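Local coordinates for L protein (CAS virus, PDB 5MV0) that probably serves, as an N-terminal domain of the viral polymerase, as the cap-snatching endonuclease that cuts capped host RNA to supply primers for viral transcription, at residues Pro5-Leu10 against Leu166-Tyr171; Leu9-Ile14 against Ile30-Tyr35; Lys26-Val31 against Ala38-Arg43. All blocks are in the same frame, centred on the assembly; numbering follows the deposited sequence.

Overall arrangement
All three contacts lie in the helical part of the cap-snatching domain, where helix 4-20, helix 34-57, helix 155-170 and the connection between the first two come together. Contact 1 pairs the first helix with the late helix 155-170; contact 2 lays the same helix 4-20 on the end of the connection; contact 3 ties the earlier part of that connection to helix 34-57. Centres of contacts 1 and 2, and of contacts 2 and 3, are about 8 Å apart, those of 1 and 3 about 13 Å. The segments of 1 and 2 share Leu10, those of 2 and 3 share Ile30, and Leu10 CD1 lies 3.8 Å from Ala41 CB. No metal or ligand takes part.

Contact 1 of 3, residues Pro5-Leu10 against Leu166-Tyr171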
loop_
_atom_site.group_PDB
_atom_site.type_symbol
_atom_site.label_atom_id
_atom_site.label_comp_id
_atom_site.label_asym_id
_atom_site.label_seq_id
_atom_site.Cartn_x
_atom_site.Cartn_y
_atom_site.Cartn_z
ATOM N N PRO B 5 -12.661 -11.046 -15.995
ATOM C CA PRO B 5 -12.084 -11.810 -14.872
ATOM C C PRO B 5 -10.594 -11.559 -14.669
ATOM O O PRO B 5 -10.167 -11.295 -13.538
ATOM C CB PRO B 5 -12.386 -13.266 -15.255
ATOM C CG PRO B 5 -13.560 -13.182 -16.149
ATOM C CD PRO B 5 -13.366 -11.932 -16.940
ATOM N N ASP B 6 -9.787 -11.631 -15.732
ATOM C CA ASP B 6 -8.361 -11.347 -15.583
ATOM C C ASP B 6 -8.127 -9.915 -15.126
ATOM O O ASP B 6 -7.259 -9.657 -14.283
ATOM C CB ASP B 6 -7.623 -11.592 -16.899
ATOM C CG ASP B 6 -7.418 -13.072 -17.201
ATOM O OD1 ASP B 6 -7.602 -13.916 -16.296
ATOM O OD2 ASP B 6 -7.062 -13.384 -18.361
ATOM N N THR B 7 -8.875 -8.965 -15.691
ATOM C CA THR B 7 -8.681 -7.563 -15.327
ATOM C C THR B 7 -9.036 -7.311 -13.864
ATOM O O THR B 7 -8.312 -6.600 -13.157
ATOM C CB THR B 7 -9.508 -6.660 -16.248
ATOM O OG1 THR B 7 -9.049 -6.820 -17.599
ATOM C CG2 THR B 7 -9.352 -5.203 -15.846
ATOM N N ASN B 8 -10.146 -7.882 -13.391
ATOM C CA ASN B 8 -10.521 -7.701 -11.988
ATOM C C ASN B 8 -9.483 -8.304 -11.058
ATOM O O ASN B 8 -9.201 -7.760 -9.977
ATOM C CB ASN B 8 -11.879 -8.338 -11.715
ATOM C CG ASN B 8 -13.013 -7.537 -12.300
ATOM O OD1 ASN B 8 -12.891 -6.327 -12.510
ATOM N ND2 ASN B 8 -14.131 -8.204 -12.567
ATOM N N LEU B 9 -8.932 -9.451 -11.448
ATOM C CA LEU B 9 -7.924 -10.104 -10.627
ATOM C C LEU B 9 -6.627 -9.305 -10.611
ATOM O O LEU B 9 -5.992 -9.151 -9.563
ATOM C CB LEU B 9 -7.690 -11.523 -11.145
ATOM C CG LEU B 9 -6.841 -12.447 -10.265
ATOM C CD1 LEU B 9 -7.445 -12.563 -8.834
ATOM C CD2 LEU B 9 -6.695 -13.830 -10.909
ATOM N N LEU B 10 -6.217 -8.781 -11.767
ATOM C CA LEU B 10 -4.984 -8.002 -11.820
ATOM C C LEU B 10 -5.100 -6.725 -10.989
ATOM O O LEU B 10 -4.126 -6.301 -10.358
ATOM C CB LEU B 10 -4.633 -7.694 -13.280
ATOM C CG LEU B 10 -3.371 -6.867 -13.555
ATOM C CD1 LEU B 10 -2.141 -7.541 -12.950
ATOM C CD2 LEU B 10 -3.208 -6.696 -15.060
ATOM N N LEU B 166 0.016 -10.549 -19.553
ATOM C CA LEU B 166 0.185 -11.253 -20.828
ATOM C C LEU B 166 -1.118 -11.886 -21.302
ATOM O O LEU B 166 -1.409 -11.898 -22.504
ATOM C CB LEU B 166 1.264 -12.330 -20.718
ATOM C CG LEU B 166 2.695 -11.803 -20.778
ATOM C CD1 LEU B 166 3.686 -12.933 -20.527
ATOM C CD2 LEU B 166 2.974 -11.114 -22.117
ATOM N N SER B 167 -1.901 -12.438 -20.379
ATOM C CA SER B 167 -3.198 -12.987 -20.744
ATOM C C SER B 167 -4.107 -11.916 -21.345
ATOM O O SER B 167 -4.760 -12.142 -22.372
ATOM C CB SER B 167 -3.844 -13.625 -19.520
ATOM O OG SER B 167 -5.126 -14.100 -19.854
ATOM N N ILE B 168 -4.166 -10.743 -20.710
ATOM C CA ILE B 168 -4.927 -9.618 -21.255
ATOM C C ILE B 168 -4.411 -9.237 -22.638
ATOM O O ILE B 168 -5.178 -9.143 -23.604
ATOM C CB ILE B 168 -4.869 -8.424 -20.290
ATOM C CG1 ILE B 168 -5.768 -8.685 -19.080
ATOM C CG2 ILE B 168 -5.252 -7.128 -20.995
ATOM C CD1 ILE B 168 -5.494 -7.758 -17.916
ATOM N N LEU B 169 -3.101 -9.006 -22.752
ATOM C CA LEU B 169 -2.518 -8.540 -24.010
ATOM C C LEU B 169 -2.595 -9.585 -25.121
ATOM O O LEU B 169 -2.545 -9.219 -26.301
ATOM C CB LEU B 169 -1.061 -8.131 -23.785
ATOM C CG LEU B 169 -0.797 -6.957 -22.818
ATOM C CD1 LEU B 169 0.675 -6.884 -22.423
ATOM C CD2 LEU B 169 -1.247 -5.619 -23.410
ATOM N N SER B 170 -2.717 -10.869 -24.777
ATOM C CA SER B 170 -2.731 -11.937 -25.775
ATOM C C SER B 170 -4.106 -12.195 -26.375
ATOM O O SER B 170 -4.204 -12.960 -27.338
ATOM C CB SER B 170 -2.214 -13.238 -25.159
ATOM O OG SER B 170 -0.838 -13.104 -24.878
ATOM N N TYR B 171 -5.162 -11.592 -25.834
ATOM C CA TYR B 171 -6.503 -11.888 -26.326
ATOM C C TYR B 171 -6.718 -11.358 -27.740
ATOM O O TYR B 171 -7.358 -12.019 -28.563
ATOM C CB TYR B 171 -7.542 -11.301 -25.382
ATOM C CG TYR B 171 -8.965 -11.551 -25.818
ATOM C CD1 TYR B 171 -9.747 -10.515 -26.320
ATOM C CD2 TYR B 171 -9.534 -12.818 -25.716
ATOM C CE1 TYR B 171 -11.064 -10.735 -26.712
ATOM C CE2 TYR B 171 -10.852 -13.049 -26.109
ATOM C CZ TYR B 171 -11.610 -12.001 -26.605
ATOM O OH TYR B 171 -12.915 -12.215 -27.001
#
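Asp6 turns its carboxylate back beside its own backbone N (chi1 -76°), whereas Ser167 carries OG anti to the backbone N; together these two settings bring the hydroxyl to one carboxylate oxygen between helix 4-20 and helix 155-170. The pairing is a near-antiparallel helix packing within the helical part of the PD-D/E-XK-type endonuclease domain: the two short axes approach to 9.9 Å with 148° between their N-to-C directions. The backbones come nearest at Asp6 and Ile168, whose CA atoms are 6.9 Å apart. Ser167 OG donates to Asp6 OD2 over 2.5 Å, a short bond that reaches the oxygen on its syn side. The hydroxyl lies 33° out of the carboxylate plane.

Beside this polar link, Ile168 forms the apolar half of the contact. Ile168 CG1 lies 4.1 Å from Asp6 CB, and the extended CG1-CD1 arm drives on toward the first helix, crossing the Thr7 side chain at about a right angle. There the methyl CD1 meets two residues one helical turn apart. Thr7 OG1 is one neighbour, at 3.7 Å from Ile168 CD1, but this is packing: the hydroxyl spends its hydrogen bond on Met3 O, just before the helix begins. Leu164, one turn earlier on helix 155-170, extends the same interface by touching Asp6, Leu9 and Leu10, and Leu37 of helix 34-57 closes in on Thr7 and Leu10. The second neighbour of the isoleucine methyl is the buried Leu10, whose CD2 stands 3.8 Å from Ile168 CD1.

Contact 2 of 3, residues Leu9-Ile14 against Ile30-Tyr35; sequences LLKNVI and IVDDPY
The connection between two successive helices of the endonuclease domain runs here along the flank of helix 4-20, just before it enters helix 34-57. Ile30 and Lys11 hold the closest backbone approach, with their CA atoms 6.4 Å apart. In Ile30, chi1 of -178° carries CG1 toward the helix and chi2 of 86° turns CD1 onto Lys11; there Ile30 CD1 abuts Lys11 CA at 3.4 Å. The methyl is equally tight on the start of the lysine side chain, as Ile30 CD1 to Lys11 CB measures 3.5 Å, less than a usual van der Waals separation. One turn further along the helix, Ile14 CB lies 4.1 Å from Ile30 CD1, so the isoleucine end rests on two residues three positions apart.

Lys11 crosses Ile30 at about a right angle and then bends at chi3 and chi4, curling its amine over to the carboxylate of Asp32. Lys11 NZ forms a salt bridge with Asp32 OD1; the modelled separation of 2.3 Å is shorter than such a pair should be, and the exact value is doubtful. On the way, Lys11 CD comes within 3.6 Å of Val31 O, a carbonyl buried by this contact that has no polar partner in the model.

Around the contact, Leu37 of helix 34-57 packs on both Lys11 and Ile14, while Asn12 of a second subunit packs on Ile30. The connection ends in a helix start: Asp33 takes the N-cap position, its OD2 accepting from Lys36 N, and Pro34 follows in the first turn. An aspartate N-cap followed directly by proline is a classical way for a loop to enter an alpha-helix.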
loop_
_atom_site.group_PDB
_atom_site.type_symbol
_atom_site.label_atom_id
_atom_site.label_comp_id
_atom_site.label_asym_id
_atom_site.label_seq_id
_atom_site.Cartn_x
_atom_site.Cartn_y
_atom_site.Cartn_z
ATOM N N LEU B 9 -8.932 -9.451 -11.448
ATOM C CA LEU B 9 -7.924 -10.104 -10.627
ATOM C C LEU B 9 -6.627 -9.305 -10.611
ATOM O O LEU B 9 -5.992 -9.151 -9.563
ATOM C CB LEU B 9 -7.690 -11.523 -11.145
ATOM C CG LEU B 9 -6.841 -12.447 -10.265
ATOM C CD1 LEU B 9 -7.445 -12.563 -8.834
ATOM C CD2 LEU B 9 -6.695 -13.830 -10.909
ATOM N N LEU B 10 -6.217 -8.781 -11.767
ATOM C CA LEU B 10 -4.984 -8.002 -11.820
ATOM C C LEU B 10 -5.100 -6.725 -10.989
ATOM O O LEU B 10 -4.126 -6.301 -10.358
ATOM C CB LEU B 10 -4.633 -7.694 -13.280
ATOM C CG LEU B 10 -3.371 -6.867 -13.555
ATOM C CD1 LEU B 10 -2.141 -7.541 -12.950
ATOM C CD2 LEU B 10 -3.208 -6.696 -15.060
ATOM N N LYS B 11 -6.283 -6.100 -10.961
ATOM C CA LYS B 11 -6.464 -4.943 -10.082
ATOM C C LYS B 11 -6.215 -5.321 -8.629
ATOM O O LYS B 11 -5.554 -4.587 -7.883
ATOM C CB LYS B 11 -7.871 -4.360 -10.240
ATOM C CG LYS B 11 -8.084 -3.640 -11.562
ATOM C CD LYS B 11 -9.337 -2.772 -11.548
ATOM C CE LYS B 11 -10.596 -3.610 -11.610
ATOM N NZ LYS B 11 -11.622 -2.946 -12.481
ATOM N N ASN B 12 -6.723 -6.477 -8.217
ATOM C CA ASN B 12 -6.508 -6.930 -6.851
ATOM C C ASN B 12 -5.025 -7.198 -6.571
ATOM O O ASN B 12 -4.514 -6.824 -5.507
ATOM C CB ASN B 12 -7.361 -8.170 -6.609
ATOM C CG ASN B 12 -7.196 -8.723 -5.210
ATOM O OD1 ASN B 12 -6.400 -9.631 -4.989
ATOM N ND2 ASN B 12 -7.949 -8.177 -4.260
ATOM N N VAL B 13 -4.315 -7.831 -7.516
ATOM C CA VAL B 13 -2.868 -8.033 -7.369
ATOM C C VAL B 13 -2.162 -6.694 -7.174
ATOM O O VAL B 13 -1.350 -6.524 -6.256
ATOM C CB VAL B 13 -2.297 -8.782 -8.593
ATOM C CG1 VAL B 13 -0.752 -8.744 -8.587
ATOM C CG2 VAL B 13 -2.828 -10.216 -8.669
ATOM N N ILE B 14 -2.456 -5.717 -8.034
ATOM C CA ILE B 14 -1.779 -4.425 -7.924
ATOM C C ILE B 14 -2.121 -3.755 -6.597
ATOM O O ILE B 14 -1.244 -3.212 -5.904
ATOM C CB ILE B 14 -2.143 -3.534 -9.129
ATOM C CG1 ILE B 14 -1.573 -4.129 -10.429
ATOM C CG2 ILE B 14 -1.654 -2.130 -8.909
ATOM C CD1 ILE B 14 -1.949 -3.316 -11.676
ATOM N N ILE B 30 -4.122 2.325 -11.022
ATOM C CA ILE B 30 -5.097 1.260 -11.076
ATOM C C ILE B 30 -6.297 1.802 -11.845
ATOM O O ILE B 30 -6.952 2.750 -11.397
ATOM C CB ILE B 30 -5.478 0.764 -9.671
ATOM C CG1 ILE B 30 -6.452 -0.387 -9.775
ATOM C CG2 ILE B 30 -5.991 1.876 -8.779
ATOM C CD1 ILE B 30 -5.720 -1.632 -9.929
ATOM N N VAL B 31 -6.560 1.238 -13.022
ATOM C CA VAL B 31 -7.646 1.691 -13.880
ATOM C C VAL B 31 -8.451 0.473 -14.313
ATOM O O VAL B 31 -8.024 -0.670 -14.145
ATOM C CB VAL B 31 -7.128 2.483 -15.099
ATOM C CG1 VAL B 31 -6.388 3.711 -14.630
ATOM C CG2 VAL B 31 -6.217 1.601 -15.976
ATOM N N ASP B 32 -9.638 0.732 -14.875
ATOM C CA ASP B 32 -10.496 -0.352 -15.346
ATOM C C ASP B 32 -10.187 -0.791 -16.775
ATOM O O ASP B 32 -10.578 -1.894 -17.168
ATOM C CB ASP B 32 -11.973 0.058 -15.253
ATOM C CG ASP B 32 -12.476 0.151 -13.811
ATOM O OD1 ASP B 32 -12.119 -0.710 -12.977
ATOM O OD2 ASP B 32 -13.233 1.099 -13.510
ATOM N N ASP B 33 -9.506 0.028 -17.553
ATOM C CA ASP B 33 -9.157 -0.349 -18.919
ATOM C C ASP B 33 -8.165 -1.511 -18.922
ATOM O O ASP B 33 -7.081 -1.393 -18.341
ATOM C CB ASP B 33 -8.594 0.864 -19.649
ATOM C CG ASP B 33 -8.276 0.579 -21.110
ATOM O OD1 ASP B 33 -8.923 1.182 -21.984
ATOM O OD2 ASP B 33 -7.361 -0.222 -21.393
ATOM N N PRO B 34 -8.503 -2.651 -19.533
ATOM C CA PRO B 34 -7.596 -3.809 -19.490
ATOM C C PRO B 34 -6.207 -3.544 -20.037
ATOM O O PRO B 34 -5.223 -3.989 -19.431
ATOM C CB PRO B 34 -8.338 -4.861 -20.335
ATOM C CG PRO B 34 -9.775 -4.476 -20.224
ATOM C CD PRO B 34 -9.787 -2.973 -20.179
ATOM N N TYR B 35 -6.088 -2.850 -21.175
ATOM C CA TYR B 35 -4.761 -2.661 -21.753
ATOM C C TYR B 35 -3.950 -1.677 -20.936
ATOM O O TYR B 35 -2.745 -1.872 -20.739
ATOM C CB TYR B 35 -4.854 -2.181 -23.202
ATOM C CG TYR B 35 -5.326 -3.246 -24.163
ATOM C CD1 TYR B 35 -5.618 -2.931 -25.486
ATOM C CD2 TYR B 35 -5.477 -4.568 -23.750
ATOM C CE1 TYR B 35 -6.051 -3.899 -26.368
ATOM C CE2 TYR B 35 -5.908 -5.549 -24.628
ATOM C CZ TYR B 35 -6.193 -5.205 -25.938
ATOM O OH TYR B 35 -6.624 -6.165 -26.818
#

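Contact 3 of 3, residues Lys26-Val31 against Ala38-Arg43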
loop_
_atom_site.group_PDB
_atom_site.type_symbol
_atom_site.label_atom_id
_atom_site.label_comp_id
_atom_site.label_asym_id
_atom_site.label_seq_id
_atom_site.Cartn_x
_atom_site.Cartn_y
_atom_site.Cartn_z
ATOM N N LYS B 26 3.050 5.994 -5.594
ATOM C CA LYS B 26 3.141 7.242 -6.357
ATOM C C LYS B 26 3.589 7.009 -7.791
ATOM O O LYS B 26 3.419 7.890 -8.635
ATOM C CB LYS B 26 4.083 8.231 -5.668
ATOM C CG LYS B 26 5.453 7.680 -5.302
ATOM C CD LYS B 26 6.251 8.716 -4.511
ATOM C CE LYS B 26 7.548 8.128 -3.967
ATOM N NZ LYS B 26 7.279 7.107 -2.899
ATOM N N GLN B 27 4.134 5.837 -8.089
ATOM C CA GLN B 27 4.616 5.490 -9.413
ATOM C C GLN B 27 3.671 4.566 -10.162
ATOM O O GLN B 27 4.006 4.108 -11.256
ATOM C CB GLN B 27 5.984 4.825 -9.309
ATOM C CG GLN B 27 7.093 5.742 -8.878
ATOM C CD GLN B 27 8.420 5.053 -8.987
ATOM O OE1 GLN B 27 8.760 4.210 -8.151
ATOM N NE2 GLN B 27 9.175 5.377 -10.038
ATOM N N SER B 28 2.504 4.273 -9.605
ATOM C CA SER B 28 1.652 3.269 -10.212
ATOM C C SER B 28 0.252 3.822 -10.405
ATOM O O SER B 28 -0.027 4.998 -10.147
ATOM C CB SER B 28 1.643 1.985 -9.375
ATOM O OG SER B 28 1.325 0.870 -10.198
ATOM N N SER B 29 -0.633 2.954 -10.881
ATOM C CA SER B 29 -1.982 3.370 -11.220
ATOM C C SER B 29 -2.850 2.137 -11.328
ATOM O O SER B 29 -2.385 1.050 -11.687
ATOM C CB SER B 29 -2.030 4.153 -12.539
ATOM O OG SER B 29 -1.448 3.408 -13.602
ATOM N N ILE B 30 -4.122 2.325 -11.022
ATOM C CA ILE B 30 -5.097 1.260 -11.076
ATOM C C ILE B 30 -6.297 1.802 -11.845
ATOM O O ILE B 30 -6.952 2.750 -11.397
ATOM C CB ILE B 30 -5.478 0.764 -9.671
ATOM C CG1 ILE B 30 -6.452 -0.387 -9.775
ATOM C CG2 ILE B 30 -5.991 1.876 -8.779
ATOM C CD1 ILE B 30 -5.720 -1.632 -9.929
ATOM N N VAL B 31 -6.560 1.238 -13.022
ATOM C CA VAL B 31 -7.646 1.691 -13.880
ATOM C C VAL B 31 -8.451 0.473 -14.313
ATOM O O VAL B 31 -8.024 -0.670 -14.145
ATOM C CB VAL B 31 -7.128 2.483 -15.099
ATOM C CG1 VAL B 31 -6.388 3.711 -14.630
ATOM C CG2 VAL B 31 -6.217 1.601 -15.976
ATOM N N ALA B 38 -2.869 -3.538 -17.905
ATOM C CA ALA B 38 -1.782 -4.468 -18.199
ATOM C C ALA B 38 -0.451 -3.739 -18.289
ATOM O O ALA B 38 0.566 -4.229 -17.780
ATOM C CB ALA B 38 -2.055 -5.242 -19.498
ATOM N N MET B 39 -0.432 -2.556 -18.923
ATOM C CA MET B 39 0.841 -1.848 -19.047
ATOM C C MET B 39 1.302 -1.307 -17.699
ATOM O O MET B 39 2.508 -1.287 -17.409
ATOM C CB MET B 39 0.731 -0.723 -20.088
ATOM C CG MET B 39 0.489 -1.209 -21.548
ATOM S SD MET B 39 1.359 -2.730 -22.056
ATOM C CE MET B 39 3.072 -2.190 -22.027
ATOM N N SER B 40 0.369 -0.888 -16.845
ATOM C CA SER B 40 0.753 -0.455 -15.504
ATOM C C SER B 40 1.350 -1.611 -14.703
ATOM O O SER B 40 2.327 -1.428 -13.968
ATOM C CB SER B 40 -0.462 0.153 -14.788
ATOM O OG SER B 40 -0.188 0.331 -13.405
ATOM N N ALA B 41 0.790 -2.810 -14.849
ATOM C CA ALA B 41 1.336 -3.981 -14.168
ATOM C C ALA B 41 2.753 -4.285 -14.633
ATOM O O ALA B 41 3.631 -4.588 -13.817
ATOM C CB ALA B 41 0.426 -5.181 -14.415
ATOM N N ILE B 42 2.994 -4.201 -15.947
ATOM C CA ILE B 42 4.333 -4.429 -16.487
ATOM C C ILE B 42 5.307 -3.373 -15.981
ATOM O O ILE B 42 6.440 -3.691 -15.588
ATOM C CB ILE B 42 4.268 -4.475 -18.025
ATOM C CG1 ILE B 42 3.508 -5.729 -18.458
ATOM C CG2 ILE B 42 5.683 -4.381 -18.653
ATOM C CD1 ILE B 42 2.989 -5.675 -19.908
ATOM N N ARG B 43 4.820 -2.167 -16.017
ATOM C CA ARG B 43 5.756 -1.076 -15.386
ATOM C C ARG B 43 6.055 -1.278 -13.819
ATOM O O ARG B 43 7.175 -1.214 -13.292
ATOM C CB ARG B 43 5.153 0.313 -15.593
ATOM C CG ARG B 43 6.037 1.433 -15.039
ATOM C CD ARG B 43 5.205 2.505 -14.356
ATOM N NE ARG B 43 4.010 1.886 -13.816
ATOM C CZ ARG B 43 3.916 1.343 -12.610
ATOM N NH1 ARG B 43 4.961 1.374 -11.760
ATOM N NH2 ARG B 43 2.767 0.785 -12.269
HETATM O O HOH W 1 1.282 3.047 -13.913
#
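Ser40 OG is the meeting point of three polar partners, and through it the connection after helix 4-20 is fastened to helix 34-57 of the endonuclease domain. Chi1 of 168° sets this oxygen anti to the backbone N, facing the connection, where Ser40 OG donates to Ser29 O over 2.9 Å. The donor comes in at 133° to the C=O bond, 21° from the carbonyl plane.

Arg43, one turn later on the same helix, curls back by bends at chi2 and chi3. In the conformer described here, one of two modelled, Arg43 NH2 donates to Ser40 OG at 3.2 Å, with the acceptor practically in the guanidinium plane; the bond may therefore be partial. Backbone atoms of the connection lie over one face of that group, Gln27 O among them; although Gln27 O is 2.9 Å from Arg43 NH1, the angle is too poor for a hydrogen bond. A second link, from Arg43 NH2 to Ser28 OG, is weak and doubtful. Ser28 O accepts from Lys36 NZ of a third subunit.

A water joins the cluster: it donates to Ser40 OG and sits 2.8 Å from Ser29 OG.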